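Local coordinates for protein CEP104 (PDB 5JO8) that is a centriolar protein whose TOG domain, an all-helical array of the kind that binds tubulin, probably engages microtubules, at residues E22-S27 against Y50-S55; I172-L177 against S209-S214; S185-A190 against H226-V231. One frame throughout, in Å; residues are numbered along the deposited sequence.

Interaction 1: residues E22-S27 against Y50-S55; sequences EPEPLS and YSKSWS
Glu24 lays its carboxylate over the Ser51-Ser53 ST turn, which leads into helix 54-69 of this all-helical TOG domain, and grips it with both oxygens. Lys52 N donates to Glu24 OE1 over 2.6 Å. This bond is fairly straight, 158° at the hydrogen. Ser51 OG donates to Glu24 OE2 over 3.1 Å. Both donors come in on the syn sides of the carboxylate but out of its plane, the serine hydroxyl more so, at 31°. Two oxygens held at separate points fix how the group is rotated. The chain reaches the turn by a bend: CG sits between the backbone N and the carbonyl carbon (chi1 63°), and a bend at chi2 brings the carboxylate to the turn. The side chains of Glu24 and Lys52 cross at about a right angle. The ammonium stays beyond salt-bridge distance, with Lys52 NZ 4.6 Å from Glu24 OE1, although its charge would probably still favour an ionised carboxylate.

Ser51 serves both segments, since the OG that donates to Glu24 also accepts from Ser53 N at 2.8 Å, closing the turn just before the helix. Beside the polar bonds the contact is apolar. Pro23 CB rests 4.2 Å from Ser51 CB, and Leu26 packs on Tyr50 while also touching Val46 and Ser47 of helix 43-49. The Tyr50 ring runs on past the leucine, and Tyr50 OH is hydrogen-bonded to Glu33 OE1. Of the two leucine methyls, CD2 does the touching, lying 3.5 Å from Tyr50 CB and approaching the ring obliquely.

Interaction 2: residues I172-L177 against S209-S214; sequences IVPVHL and SGFTIS
An ST turn and, within it, a glycine of positive phi shape the loop that leads into helix 213-223, and against this loop the first turn of the short helix 173-177 is packed in the helical array of the TOG domain. The contact centres on Pro174, whose ring crosses the Phe211 side chain at about a right angle and presses a methylene onto it. Pro174 CB stands 3.5 Å from the centroid of the Phe211 ring and only 6° off the ring normal, a CH-pi contact over the middle of one face. The six ring carbons are therefore nearly equally far from that one atom, the nearest being Phe211 CZ, 3.7 Å from Pro174 CB. Phe211 CG lies anti to its own carbonyl carbon (chi1 -70°), a turn that carries the ring back over the proline although its CB does not point there.

The neighbouring ring carbon meets the backbone instead: Pro174 CG is 3.3 Å from Ser209 O. Gly210 comes closest of all along the chain trace, its CA 5.4 Å from Pro174 CA, and its positive phi (113°) suits glycine. Beside it Val175 CG2 touches Gly210 O at 4.0 Å. The loop keeps its shape through its own bonds: Ser209 OG accepts from Phe211 N at 3.0 Å and is also hydrogen-bonded to Gly205 O, so the hydroxyl ties Gly205, just past the end of helix 187-204, to Phe211.

Around the pair, Leu200 and Leu201 of helix 187-204 also touch the Phe211 side chain, Leu177 packs on Val197 and Leu200 of that helix, and Val173 packs on helix 148-163.

Interaction 3: residues S185-A190 against H226-V231; sequences SPTHLA and HRVYEV
The imidazole of His226 takes both oxygens of Ser185 at its edge, while Ala190 CB approaches obliquely; Val231 CG2, from the histidine's own segment, lies over one face, offset toward the rim, 3.6 Å above the plane. The ring thereby joins the N-terminal ends of helices 187-204 and 229-245 of the TOG domain, which helix 213-223 separates in the chain. His226 NE2 donates to Ser185 O over 3.0 Å, bent to 143° at the hydrogen and tilted 30° from the carbonyl plane. The same N-H makes a second, weak hydrogen bond to Ser185 OG, a hydroxyl further engaged with Lys182 O. On the other side of the ring His226 ND1 accepts from Val228 N at 3.0 Å, so both nitrogens are used and the ring's rotation is fixed, consistent with a neutral imidazole protonated on NE2. A chi1 of -162°, with CG anti to the backbone N, sends the ring across to Ser185.

Beyond the ring Ala190 and Val231 meet as apolar groups, Ala190 CB 3.9 Å from Val231 CG2. Separately, Thr187 crosses the N-cap Val228 at about a right angle, with Thr187 OG1 3.4 Å from Val228 CG2. A water fills the polar corner beside them: it donates to Ser185 O and meets Thr187 OG1, and Arg227 NE donates to the water oxygen over 2.9 Å, in the guanidinium plane.

Along the chain from the N terminus, interaction 1 closes first, tying the leading loop before helix 28-33 to the turn ahead of helix 54-69 and so enclosing the first three short helices. It ends well before the others begin, and its centre is about 39 Å from that of interaction 2, on the opposite side of the chain's centre. Interactions 2 and 3 cross in sequence: 172-177 and 185-190 come first, then 209-214 and 226-231. Interaction 2 joins helix 173-177 to the loop before helix 213-223, whereas interaction 3 joins the starts of helices 187-204 and 229-245. Their nearest atoms are about 8 Å apart.

Interaction 1: residues E22-S27 against Y50-S55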
loop_
_atom_site.group_PDB
_atom_site.type_symbol
_atom_site.label_atom_id
_atom_site.label_comp_id
_atom_site.label_asym_id
_atom_site.label_seq_id
_atom_site.Cartn_x
_atom_site.Cartn_y
_atom_site.Cartn_z
ATOM N N GLU A 22 30.567 -10.883 12.364
ATOM C CA GLU A 22 30.046 -10.744 11.011
ATOM C C GLU A 22 28.719 -11.469 10.827
ATOM O O GLU A 22 28.479 -12.508 11.431
ATOM C CB GLU A 22 31.043 -11.306 9.988
ATOM C CG GLU A 22 32.286 -10.480 9.781
ATOM C CD GLU A 22 33.099 -10.953 8.587
ATOM O OE1 GLU A 22 32.511 -11.536 7.646
ATOM O OE2 GLU A 22 34.328 -10.741 8.594
ATOM N N PRO A 23 27.858 -10.936 9.947
ATOM C CA PRO A 23 26.663 -11.678 9.540
ATOM C C PRO A 23 27.065 -12.896 8.719
ATOM O O PRO A 23 28.179 -12.925 8.192
ATOM C CB PRO A 23 25.901 -10.667 8.675
ATOM C CG PRO A 23 26.935 -9.723 8.185
ATOM C CD PRO A 23 27.975 -9.635 9.266
ATOM N N GLU A 24 26.186 -13.888 8.622
ATOM C CA GLU A 24 26.505 -15.100 7.878
ATOM C C GLU A 24 26.644 -14.794 6.387
ATOM O O GLU A 24 26.094 -13.803 5.898
ATOM C CB GLU A 24 25.450 -16.182 8.114
ATOM C CG GLU A 24 24.074 -15.820 7.623
ATOM C CD GLU A 24 23.233 -15.143 8.687
ATOM O OE1 GLU A 24 22.000 -15.347 8.672
ATOM O OE2 GLU A 24 23.791 -14.411 9.531
ATOM N N PRO A 25 27.395 -15.635 5.659
ATOM C CA PRO A 25 27.603 -15.379 4.234
ATOM C C PRO A 25 26.300 -15.449 3.446
ATOM O O PRO A 25 25.386 -16.188 3.819
ATOM C CB PRO A 25 28.549 -16.509 3.810
ATOM C CG PRO A 25 28.327 -17.584 4.812
ATOM C CD PRO A 25 28.089 -16.859 6.101
ATOM N N LEU A 26 26.224 -14.660 2.381
ATOM C CA LEU A 26 25.085 -14.671 1.472
ATOM C C LEU A 26 25.056 -15.967 0.670
ATOM O O LEU A 26 26.083 -16.405 0.153
ATOM C CB LEU A 26 25.160 -13.480 0.511
ATOM C CG LEU A 26 24.888 -12.087 1.086
ATOM C CD1 LEU A 26 25.174 -11.009 0.058
ATOM C CD2 LEU A 26 23.447 -11.986 1.567
ATOM N N SER A 27 23.876 -16.573 0.569
ATOM C CA SER A 27 23.685 -17.739 -0.287
ATOM C C SER A 27 24.006 -17.361 -1.725
ATOM O O SER A 27 24.050 -16.180 -2.071
ATOM C CB SER A 27 22.240 -18.230 -0.212
ATOM O OG SER A 27 21.403 -17.447 -1.048
ATOM N N TYR A 50 20.310 -9.552 4.976
ATOM C CA TYR A 50 19.833 -10.914 4.730
ATOM C C TYR A 50 20.037 -11.829 5.934
ATOM O O TYR A 50 19.688 -13.009 5.878
ATOM C CB TYR A 50 20.550 -11.530 3.523
ATOM C CG TYR A 50 19.981 -11.172 2.163
ATOM C CD1 TYR A 50 20.096 -9.889 1.654
ATOM C CD2 TYR A 50 19.368 -12.133 1.371
ATOM C CE1 TYR A 50 19.593 -9.567 0.408
ATOM C CE2 TYR A 50 18.857 -11.820 0.129
ATOM C CZ TYR A 50 18.971 -10.535 -0.350
ATOM O OH TYR A 50 18.471 -10.204 -1.593
ATOM N N SER A 51 20.594 -11.291 7.015
ATOM C CA SER A 51 20.968 -12.108 8.173
ATOM C C SER A 51 19.768 -12.752 8.869
ATOM O O SER A 51 18.670 -12.197 8.890
ATOM C CB SER A 51 21.757 -11.275 9.185
ATOM O OG SER A 51 21.971 -11.996 10.392
ATOM N N LYS A 52 19.992 -13.924 9.450
ATOM C CA LYS A 52 18.965 -14.567 10.261
ATOM C C LYS A 52 18.836 -13.865 11.613
ATOM O O LYS A 52 17.868 -14.072 12.342
ATOM C CB LYS A 52 19.259 -16.060 10.431
ATOM C CG LYS A 52 19.084 -16.869 9.147
ATOM C CD LYS A 52 17.664 -16.750 8.608
ATOM C CE LYS A 52 17.531 -17.393 7.234
ATOM N NZ LYS A 52 18.387 -16.718 6.217
ATOM N N SER A 53 19.808 -13.018 11.931
ATOM C CA SER A 53 19.777 -12.224 13.149
ATOM C C SER A 53 19.021 -10.913 12.922
ATOM O O SER A 53 19.422 -10.090 12.098
ATOM C CB SER A 53 21.205 -11.934 13.612
ATOM O OG SER A 53 21.228 -10.858 14.530
ATOM N N TRP A 54 17.929 -10.713 13.650
ATOM C CA TRP A 54 17.099 -9.530 13.433
ATOM C C TRP A 54 17.824 -8.204 13.686
ATOM O O TRP A 54 17.520 -7.203 13.038
ATOM C CB TRP A 54 15.797 -9.600 14.249
ATOM C CG TRP A 54 15.976 -9.464 15.736
ATOM C CD1 TRP A 54 15.978 -10.475 16.656
ATOM C CD2 TRP A 54 16.165 -8.251 16.472
ATOM N NE1 TRP A 54 16.162 -9.964 17.916
ATOM C CE2 TRP A 54 16.277 -8.601 17.833
ATOM C CE3 TRP A 54 16.245 -6.898 16.116
ATOM C CZ2 TRP A 54 16.473 -7.654 18.830
ATOM C CZ3 TRP A 54 16.444 -5.959 17.111
ATOM C CH2 TRP A 54 16.554 -6.341 18.452
ATOM N N SER A 55 18.771 -8.183 14.622
ATOM C CA SER A 55 19.496 -6.950 14.921
ATOM C C SER A 55 20.401 -6.549 13.762
ATOM O O SER A 55 20.600 -5.358 13.504
ATOM C CB SER A 55 20.307 -7.085 16.213
ATOM O OG SER A 55 21.235 -8.151 16.120
#

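Interaction 2: residues I172-L177 against S209-S214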
loop_
_atom_site.group_PDB
_atom_site.type_symbol
_atom_site.label_atom_id
_atom_site.label_comp_id
_atom_site.label_asym_id
_atom_site.label_seq_id
_atom_site.Cartn_x
_atom_site.Cartn_y
_atom_site.Cartn_z
ATOM N N ILE A 172 -1.615 6.914 -7.345
ATOM C CA ILE A 172 -1.222 5.514 -7.444
ATOM C C ILE A 172 -1.967 4.711 -6.399
ATOM O O ILE A 172 -2.539 3.669 -6.688
ATOM C CB ILE A 172 0.311 5.341 -7.249
ATOM C CG1 ILE A 172 1.080 5.870 -8.458
ATOM C CG2 ILE A 172 0.672 3.873 -6.993
ATOM C CD1 ILE A 172 2.589 5.889 -8.245
ATOM N N VAL A 173 -1.936 5.204 -5.173
ATOM C CA VAL A 173 -2.459 4.422 -4.059
ATOM C C VAL A 173 -3.944 4.094 -4.218
ATOM O O VAL A 173 -4.320 2.934 -4.077
ATOM C CB VAL A 173 -2.100 5.033 -2.698
ATOM C CG1 VAL A 173 -2.658 4.174 -1.583
ATOM C CG2 VAL A 173 -0.582 5.147 -2.564
ATOM N N PRO A 174 -4.787 5.099 -4.534
ATOM C CA PRO A 174 -6.213 4.759 -4.666
ATOM C C PRO A 174 -6.516 3.716 -5.735
ATOM O O PRO A 174 -7.351 2.831 -5.538
ATOM C CB PRO A 174 -6.849 6.106 -5.032
ATOM C CG PRO A 174 -5.996 7.089 -4.325
ATOM C CD PRO A 174 -4.592 6.561 -4.522
ATOM N N VAL A 175 -5.827 3.815 -6.868
ATOM C CA VAL A 175 -6.026 2.876 -7.956
ATOM C C VAL A 175 -5.650 1.456 -7.546
ATOM O O VAL A 175 -6.368 0.503 -7.853
ATOM C CB VAL A 175 -5.268 3.330 -9.217
ATOM C CG1 VAL A 175 -5.471 2.330 -10.344
ATOM C CG2 VAL A 175 -5.741 4.713 -9.624
ATOM N N HIS A 176 -4.540 1.315 -6.835
ATOM C CA HIS A 176 -4.139 0.011 -6.325
ATOM C C HIS A 176 -5.202 -0.541 -5.369
ATOM O O HIS A 176 -5.529 -1.723 -5.410
ATOM C CB HIS A 176 -2.809 0.129 -5.586
ATOM C CG HIS A 176 -1.977 -1.114 -5.633
ATOM N ND1 HIS A 176 -2.324 -2.271 -4.970
ATOM C CD2 HIS A 176 -0.806 -1.377 -6.258
ATOM C CE1 HIS A 176 -1.405 -3.196 -5.186
ATOM N NE2 HIS A 176 -0.473 -2.678 -5.968
ATOM N N LEU A 177 -5.725 0.327 -4.510
ATOM C CA LEU A 177 -6.707 -0.088 -3.500
ATOM C C LEU A 177 -8.049 -0.573 -4.059
ATOM O O LEU A 177 -8.713 -1.390 -3.414
ATOM C CB LEU A 177 -6.946 1.039 -2.504
ATOM C CG LEU A 177 -5.809 1.361 -1.536
ATOM C CD1 LEU A 177 -6.191 2.549 -0.721
ATOM C CD2 LEU A 177 -5.420 0.186 -0.638
ATOM N N SER A 209 -8.049 12.620 -7.103
ATOM C CA SER A 209 -7.473 11.770 -6.068
ATOM C C SER A 209 -7.015 10.438 -6.647
ATOM O O SER A 209 -6.071 9.823 -6.151
ATOM C CB SER A 209 -8.512 11.506 -4.978
ATOM O OG SER A 209 -9.563 10.700 -5.492
ATOM N N GLY A 210 -7.694 9.989 -7.696
ATOM C CA GLY A 210 -7.508 8.642 -8.201
ATOM C C GLY A 210 -8.757 7.784 -8.002
ATOM O O GLY A 210 -8.986 6.826 -8.739
ATOM N N PHE A 211 -9.564 8.115 -6.995
ATOM C CA PHE A 211 -10.854 7.455 -6.821
ATOM C C PHE A 211 -11.865 8.089 -7.771
ATOM O O PHE A 211 -11.921 9.317 -7.895
ATOM C CB PHE A 211 -11.379 7.660 -5.399
ATOM C CG PHE A 211 -10.608 6.927 -4.332
ATOM C CD1 PHE A 211 -10.577 5.539 -4.305
ATOM C CD2 PHE A 211 -9.955 7.629 -3.330
ATOM C CE1 PHE A 211 -9.888 4.863 -3.306
ATOM C CE2 PHE A 211 -9.271 6.958 -2.325
ATOM C CZ PHE A 211 -9.242 5.574 -2.317
ATOM N N THR A 212 -12.672 7.264 -8.426
ATOM C CA THR A 212 -13.765 7.777 -9.242
ATOM C C THR A 212 -15.030 7.001 -8.905
ATOM O O THR A 212 -14.968 5.945 -8.281
ATOM C CB THR A 212 -13.486 7.611 -10.750
ATOM O OG1 THR A 212 -13.409 6.217 -11.066
ATOM C CG2 THR A 212 -12.177 8.306 -11.141
ATOM N N ILE A 213 -16.180 7.517 -9.324
ATOM C CA ILE A 213 -17.425 6.795 -9.108
ATOM C C ILE A 213 -17.327 5.413 -9.746
ATOM O O ILE A 213 -17.735 4.426 -9.161
ATOM C CB ILE A 213 -18.638 7.579 -9.634
ATOM C CG1 ILE A 213 -18.734 8.935 -8.936
ATOM C CG2 ILE A 213 -19.912 6.779 -9.427
ATOM C CD1 ILE A 213 -19.659 9.899 -9.629
ATOM N N SER A 214 -16.755 5.355 -10.945
ATOM C CA SER A 214 -16.647 4.103 -11.674
ATOM C C SER A 214 -15.772 3.070 -10.966
ATOM O O SER A 214 -16.187 1.920 -10.796
ATOM C CB SER A 214 -16.110 4.354 -13.085
ATOM O OG SER A 214 -16.866 5.348 -13.754
#

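Interaction 3: residues S185-A190 against H226-V231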
loop_
_atom_site.group_PDB
_atom_site.type_symbol
_atom_site.label_atom_id
_atom_site.label_comp_id
_atom_site.label_asym_id
_atom_site.label_seq_id
_atom_site.Cartn_x
_atom_site.Cartn_y
_atom_site.Cartn_z
ATOM N N SER A 185 -11.070 -14.240 -0.938
ATOM C CA SER A 185 -9.851 -13.655 -0.385
ATOM C C SER A 185 -9.836 -13.732 1.139
ATOM O O SER A 185 -10.891 -13.676 1.782
ATOM C CB SER A 185 -9.707 -12.201 -0.832
ATOM O OG SER A 185 -10.821 -11.435 -0.414
ATOM N N PRO A 186 -8.636 -13.866 1.728
ATOM C CA PRO A 186 -8.503 -13.975 3.184
ATOM C C PRO A 186 -9.204 -12.836 3.919
ATOM O O PRO A 186 -9.123 -11.677 3.506
ATOM C CB PRO A 186 -6.990 -13.913 3.400
ATOM C CG PRO A 186 -6.421 -14.485 2.148
ATOM C CD PRO A 186 -7.337 -14.022 1.044
ATOM N N THR A 187 -9.896 -13.183 4.997
ATOM C CA THR A 187 -10.749 -12.239 5.701
ATOM C C THR A 187 -10.021 -10.981 6.175
ATOM O O THR A 187 -10.477 -9.875 5.920
ATOM C CB THR A 187 -11.441 -12.921 6.880
ATOM O OG1 THR A 187 -12.194 -14.034 6.379
ATOM C CG2 THR A 187 -12.373 -11.952 7.592
ATOM N N HIS A 188 -8.892 -11.142 6.858
ATOM C CA HIS A 188 -8.161 -9.975 7.354
ATOM C C HIS A 188 -7.708 -9.070 6.213
ATOM O O HIS A 188 -7.866 -7.851 6.279
ATOM C CB HIS A 188 -6.960 -10.396 8.200
ATOM C CG HIS A 188 -7.345 -11.017 9.503
ATOM N ND1 HIS A 188 -6.662 -12.077 10.060
ATOM C CD2 HIS A 188 -8.351 -10.723 10.361
ATOM C CE1 HIS A 188 -7.230 -12.409 11.206
ATOM N NE2 HIS A 188 -8.259 -11.606 11.410
ATOM N N LEU A 189 -7.166 -9.677 5.168
ATOM C CA LEU A 189 -6.754 -8.943 3.978
ATOM C C LEU A 189 -7.935 -8.185 3.369
ATOM O O LEU A 189 -7.826 -7.010 3.028
ATOM C CB LEU A 189 -6.204 -9.921 2.949
ATOM C CG LEU A 189 -5.497 -9.317 1.745
ATOM C CD1 LEU A 189 -4.230 -8.592 2.190
ATOM C CD2 LEU A 189 -5.189 -10.408 0.721
ATOM N N ALA A 190 -9.071 -8.864 3.236
ATOM C CA ALA A 190 -10.227 -8.250 2.591
ATOM C C ALA A 190 -10.773 -7.112 3.429
ATOM O O ALA A 190 -11.112 -6.051 2.911
ATOM C CB ALA A 190 -11.314 -9.292 2.370
ATOM N N HIS A 226 -18.261 -10.907 -1.451
ATOM C CA HIS A 226 -17.347 -11.584 -0.538
ATOM C C HIS A 226 -18.095 -12.503 0.422
ATOM O O HIS A 226 -19.228 -12.223 0.807
ATOM C CB HIS A 226 -16.485 -10.586 0.235
ATOM C CG HIS A 226 -15.272 -11.205 0.858
ATOM N ND1 HIS A 226 -15.297 -11.838 2.081
ATOM C CD2 HIS A 226 -13.999 -11.312 0.405
ATOM C CE1 HIS A 226 -14.091 -12.295 2.364
ATOM N NE2 HIS A 226 -13.284 -11.989 1.363
ATOM N N ARG A 227 -17.467 -13.609 0.796
ATOM C CA ARG A 227 -18.138 -14.591 1.647
ATOM C C ARG A 227 -18.361 -14.113 3.085
ATOM O O ARG A 227 -19.215 -14.639 3.793
ATOM C CB ARG A 227 -17.382 -15.924 1.628
ATOM C CG ARG A 227 -15.961 -15.847 2.147
ATOM C CD ARG A 227 -15.221 -17.149 1.881
ATOM N NE ARG A 227 -13.874 -17.135 2.447
ATOM C CZ ARG A 227 -13.033 -18.164 2.399
ATOM N NH1 ARG A 227 -13.399 -19.295 1.810
ATOM N NH2 ARG A 227 -11.826 -18.061 2.941
ATOM N N VAL A 228 -17.608 -13.109 3.518
ATOM C CA VAL A 228 -17.676 -12.659 4.904
ATOM C C VAL A 228 -18.561 -11.426 5.083
ATOM O O VAL A 228 -18.351 -10.398 4.430
ATOM C CB VAL A 228 -16.268 -12.435 5.480
ATOM C CG1 VAL A 228 -16.350 -11.877 6.886
ATOM C CG2 VAL A 228 -15.471 -13.737 5.453
ATOM N N TYR A 229 -19.550 -11.535 5.972
ATOM C CA TYR A 229 -20.495 -10.447 6.208
ATOM C C TYR A 229 -19.821 -9.106 6.492
ATOM O O TYR A 229 -20.214 -8.081 5.948
ATOM C CB TYR A 229 -21.453 -10.793 7.360
ATOM C CG TYR A 229 -22.280 -9.606 7.829
ATOM C CD1 TYR A 229 -23.459 -9.259 7.188
ATOM C CD2 TYR A 229 -21.866 -8.828 8.899
ATOM C CE1 TYR A 229 -24.214 -8.173 7.608
ATOM C CE2 TYR A 229 -22.610 -7.738 9.323
ATOM C CZ TYR A 229 -23.779 -7.415 8.677
ATOM O OH TYR A 229 -24.511 -6.332 9.115
ATOM N N GLU A 230 -18.823 -9.119 7.364
ATOM C CA GLU A 230 -18.188 -7.883 7.801
ATOM C C GLU A 230 -17.549 -7.141 6.608
ATOM O O GLU A 230 -17.564 -5.912 6.552
ATOM C CB GLU A 230 -17.180 -8.177 8.917
ATOM C CG GLU A 230 -16.769 -6.975 9.723
ATOM C CD GLU A 230 -15.952 -7.351 10.942
ATOM O OE1 GLU A 230 -15.794 -8.565 11.202
ATOM O OE2 GLU A 230 -15.480 -6.434 11.646
ATOM N N VAL A 231 -17.030 -7.904 5.649
ATOM C CA VAL A 231 -16.496 -7.336 4.407
ATOM C C VAL A 231 -17.600 -6.693 3.564
ATOM O O VAL A 231 -17.474 -5.548 3.111
ATOM C CB VAL A 231 -15.752 -8.401 3.589
ATOM C CG1 VAL A 231 -15.210 -7.789 2.290
ATOM C CG2 VAL A 231 -14.621 -9.011 4.396
HETATM O O HOH W 1 -12.307 -15.068 3.635
#